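Long-range contact in thiosulfate sulfurtransferase TUM1 (Saccharomyces cerevisiae, PDB 3UTN), which passes persulfide sulfur from the cysteine desulfurase NFS1 to UBA4 in the pathway that 2-thiolates the wobble uridine of tRNAs: residues A[108-113]-A[137-142]. Residues are numbered along the deposited sequence; the frame is centred on the assembly and turned at random.
Sequences LGVQKD and MGHPKV. With DMS (dimethyl sulfoxide), chain B.
The imidazole of His139 sits against the backbone of 111-112: Gln111 O meets CE1 at the ring's edge, 3.0 Å away, while Lys112 O sits over one face and Val110 CG1 touches CE1 obliquely. Both ring nitrogens are satisfied from outside the two segments, NE2 by Asp114 O and ND1 by the hydroxyl of Tyr174. With CG anti to the backbone N (chi1 -168°), CE1 is brought up to both carbonyl oxygens. Without the ring, as with an alanine here, Asp114 O and the Tyr174 hydroxyl would probably lose their mate and a gap would open beside the 111-112 backbone.

Lys112 O takes a short hydrogen bond, 2.5 Å, from a water, and the same water accepts from Lys141 N and, at 2.8 Å, from Lys141 NZ. That ammonium also forms a salt bridge with Asp113 OD1 at 3.1 Å, approaching from above the carboxylate plane; OD2 pairs with His45. Lys112 CD presses on the CD-CG side of Pro140, 3.4 Å from Pro140 CD, tighter than usual for two carbons, and the lysine chain curls so that NZ reaches Glu175 O and is linked weakly, through a second water, to Gly138 O. Val142 N donates to the dimethyl sulfoxide oxygen at 2.7 Å.

Within the first rhodanese domain, the loop from helix 98-107 to strand 115-119 thus meets the turn from helix 127-136, closed by a Schellman motif at Gly138, into strand 141-145, beside 115-119 in the parallel sheet.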
loop_
_atom_site.group_PDB
_atom_site.type_symbol
_atom_site.label_atom_id
_atom_site.label_comp_id
_atom_site.label_asym_id
_atom_site.label_seq_id
_atom_site.Cartn_x
_atom_site.Cartn_y
_atom_site.Cartn_z
ATOM N N LEU A 108 -6.209 -6.868 17.572
ATOM C CA LEU A 108 -7.405 -6.480 16.835
ATOM C C LEU A 108 -8.389 -7.627 16.752
ATOM O O LEU A 108 -9.479 -7.484 16.207
ATOM C CB LEU A 108 -7.025 -6.023 15.430
ATOM C CG LEU A 108 -6.122 -4.794 15.386
ATOM C CD1 LEU A 108 -5.545 -4.628 13.990
ATOM C CD2 LEU A 108 -6.860 -3.540 15.852
ATOM N N GLY A 109 -7.985 -8.777 17.279
ATOM C CA GLY A 109 -8.827 -9.954 17.262
ATOM C C GLY A 109 -8.974 -10.551 15.881
ATOM O O GLY A 109 -9.906 -11.296 15.629
ATOM N N VAL A 110 -8.056 -10.220 14.979
ATOM C CA VAL A 110 -8.080 -10.805 13.649
ATOM C C VAL A 110 -7.782 -12.291 13.781
ATOM O O VAL A 110 -6.844 -12.683 14.467
ATOM C CB VAL A 110 -7.069 -10.134 12.704
ATOM C CG1 VAL A 110 -6.993 -10.868 11.377
ATOM C CG2 VAL A 110 -7.457 -8.688 12.483
ATOM N N GLN A 111 -8.615 -13.112 13.160
ATOM C CA GLN A 111 -8.359 -14.537 13.118
ATOM C C GLN A 111 -7.758 -14.819 11.763
ATOM O O GLN A 111 -8.023 -14.098 10.802
ATOM C CB GLN A 111 -9.647 -15.339 13.307
ATOM C CG GLN A 111 -10.388 -15.080 14.615
ATOM C CD GLN A 111 -9.730 -15.723 15.828
ATOM O OE1 GLN A 111 -8.664 -16.340 15.729
ATOM N NE2 GLN A 111 -10.372 -15.584 16.984
ATOM N N LYS A 112 -6.948 -15.863 11.681
ATOM C CA LYS A 112 -6.357 -16.259 10.415
ATOM C C LYS A 112 -7.421 -16.423 9.339
ATOM O O LYS A 112 -7.195 -16.078 8.191
ATOM C CB LYS A 112 -5.578 -17.564 10.570
ATOM C CG LYS A 112 -4.742 -17.933 9.353
ATOM C CD LYS A 112 -3.656 -16.898 9.081
ATOM C CE LYS A 112 -2.756 -16.689 10.286
ATOM N NZ LYS A 112 -2.068 -17.953 10.657
ATOM N N ASP A 113 -8.581 -16.941 9.726
ATOM C CA ASP A 113 -9.624 -17.259 8.764
ATOM C C ASP A 113 -10.405 -16.039 8.304
ATOM O O ASP A 113 -11.202 -16.128 7.376
ATOM C CB ASP A 113 -10.592 -18.297 9.323
ATOM C CG ASP A 113 -11.466 -18.895 8.249
ATOM O OD1 ASP A 113 -10.907 -19.325 7.216
ATOM O OD2 ASP A 113 -12.705 -18.923 8.423
ATOM N N MET A 137 2.034 -10.784 5.036
ATOM C CA MET A 137 2.109 -11.529 6.269
ATOM C C MET A 137 1.297 -12.808 6.208
ATOM O O MET A 137 1.051 -13.438 7.229
ATOM C CB MET A 137 1.669 -10.659 7.434
ATOM C CG MET A 137 2.711 -9.639 7.840
ATOM S SD MET A 137 4.348 -10.376 7.997
ATOM C CE MET A 137 4.119 -11.505 9.368
ATOM N N GLY A 138 0.887 -13.178 5.001
ATOM C CA GLY A 138 0.318 -14.485 4.744
ATOM C C GLY A 138 -1.112 -14.622 5.190
ATOM O O GLY A 138 -1.613 -15.733 5.338
ATOM N N HIS A 139 -1.788 -13.505 5.419
ATOM C CA HIS A 139 -3.180 -13.626 5.763
ATOM C C HIS A 139 -3.904 -14.172 4.575
ATOM O O HIS A 139 -3.779 -13.635 3.481
ATOM C CB HIS A 139 -3.793 -12.330 6.233
ATOM C CG HIS A 139 -5.133 -12.534 6.858
ATOM N ND1 HIS A 139 -5.275 -12.863 8.139
ATOM C CD2 HIS A 139 -6.404 -12.525 6.309
ATOM C CE1 HIS A 139 -6.572 -13.014 8.421
ATOM N NE2 HIS A 139 -7.264 -12.810 7.299
ATOM N N PRO A 140 -4.638 -15.281 4.770
ATOM C CA PRO A 140 -5.179 -16.059 3.667
ATOM C C PRO A 140 -6.099 -15.237 2.782
ATOM O O PRO A 140 -5.961 -15.256 1.564
ATOM C CB PRO A 140 -5.962 -17.167 4.374
ATOM C CG PRO A 140 -5.255 -17.343 5.669
ATOM C CD PRO A 140 -4.873 -15.942 6.065
ATOM N N LYS A 141 -7.021 -14.511 3.397
ATOM C CA LYS A 141 -8.044 -13.832 2.632
ATOM C C LYS A 141 -8.016 -12.363 2.941
ATOM O O LYS A 141 -8.402 -11.918 4.022
ATOM C CB LYS A 141 -9.413 -14.453 2.891
ATOM C CG LYS A 141 -9.490 -15.912 2.449
ATOM C CD LYS A 141 -10.735 -16.606 2.979
ATOM C CE LYS A 141 -10.715 -16.750 4.492
ATOM N NZ LYS A 141 -9.574 -17.552 5.022
ATOM N N VAL A 142 -7.524 -11.612 1.973
ATOM C CA VAL A 142 -7.374 -10.202 2.143
ATOM C C VAL A 142 -7.914 -9.546 0.904
ATOM O O VAL A 142 -7.564 -9.895 -0.225
ATOM C CB VAL A 142 -5.914 -9.775 2.348
ATOM C CG1 VAL A 142 -5.847 -8.281 2.639
ATOM C CG2 VAL A 142 -5.281 -10.557 3.487
HETATM S S DMS B . -7.008 -12.688 -1.541
HETATM O O DMS B . -6.561 -12.952 -0.160
HETATM C C1 DMS B . -6.754 -14.102 -2.471
HETATM C C2 DMS B . -8.706 -12.692 -1.555
HETATM O O HOH W 1 -8.164 -15.381 5.961
HETATM O O HOH W 2 -0.334 -17.119 8.062
#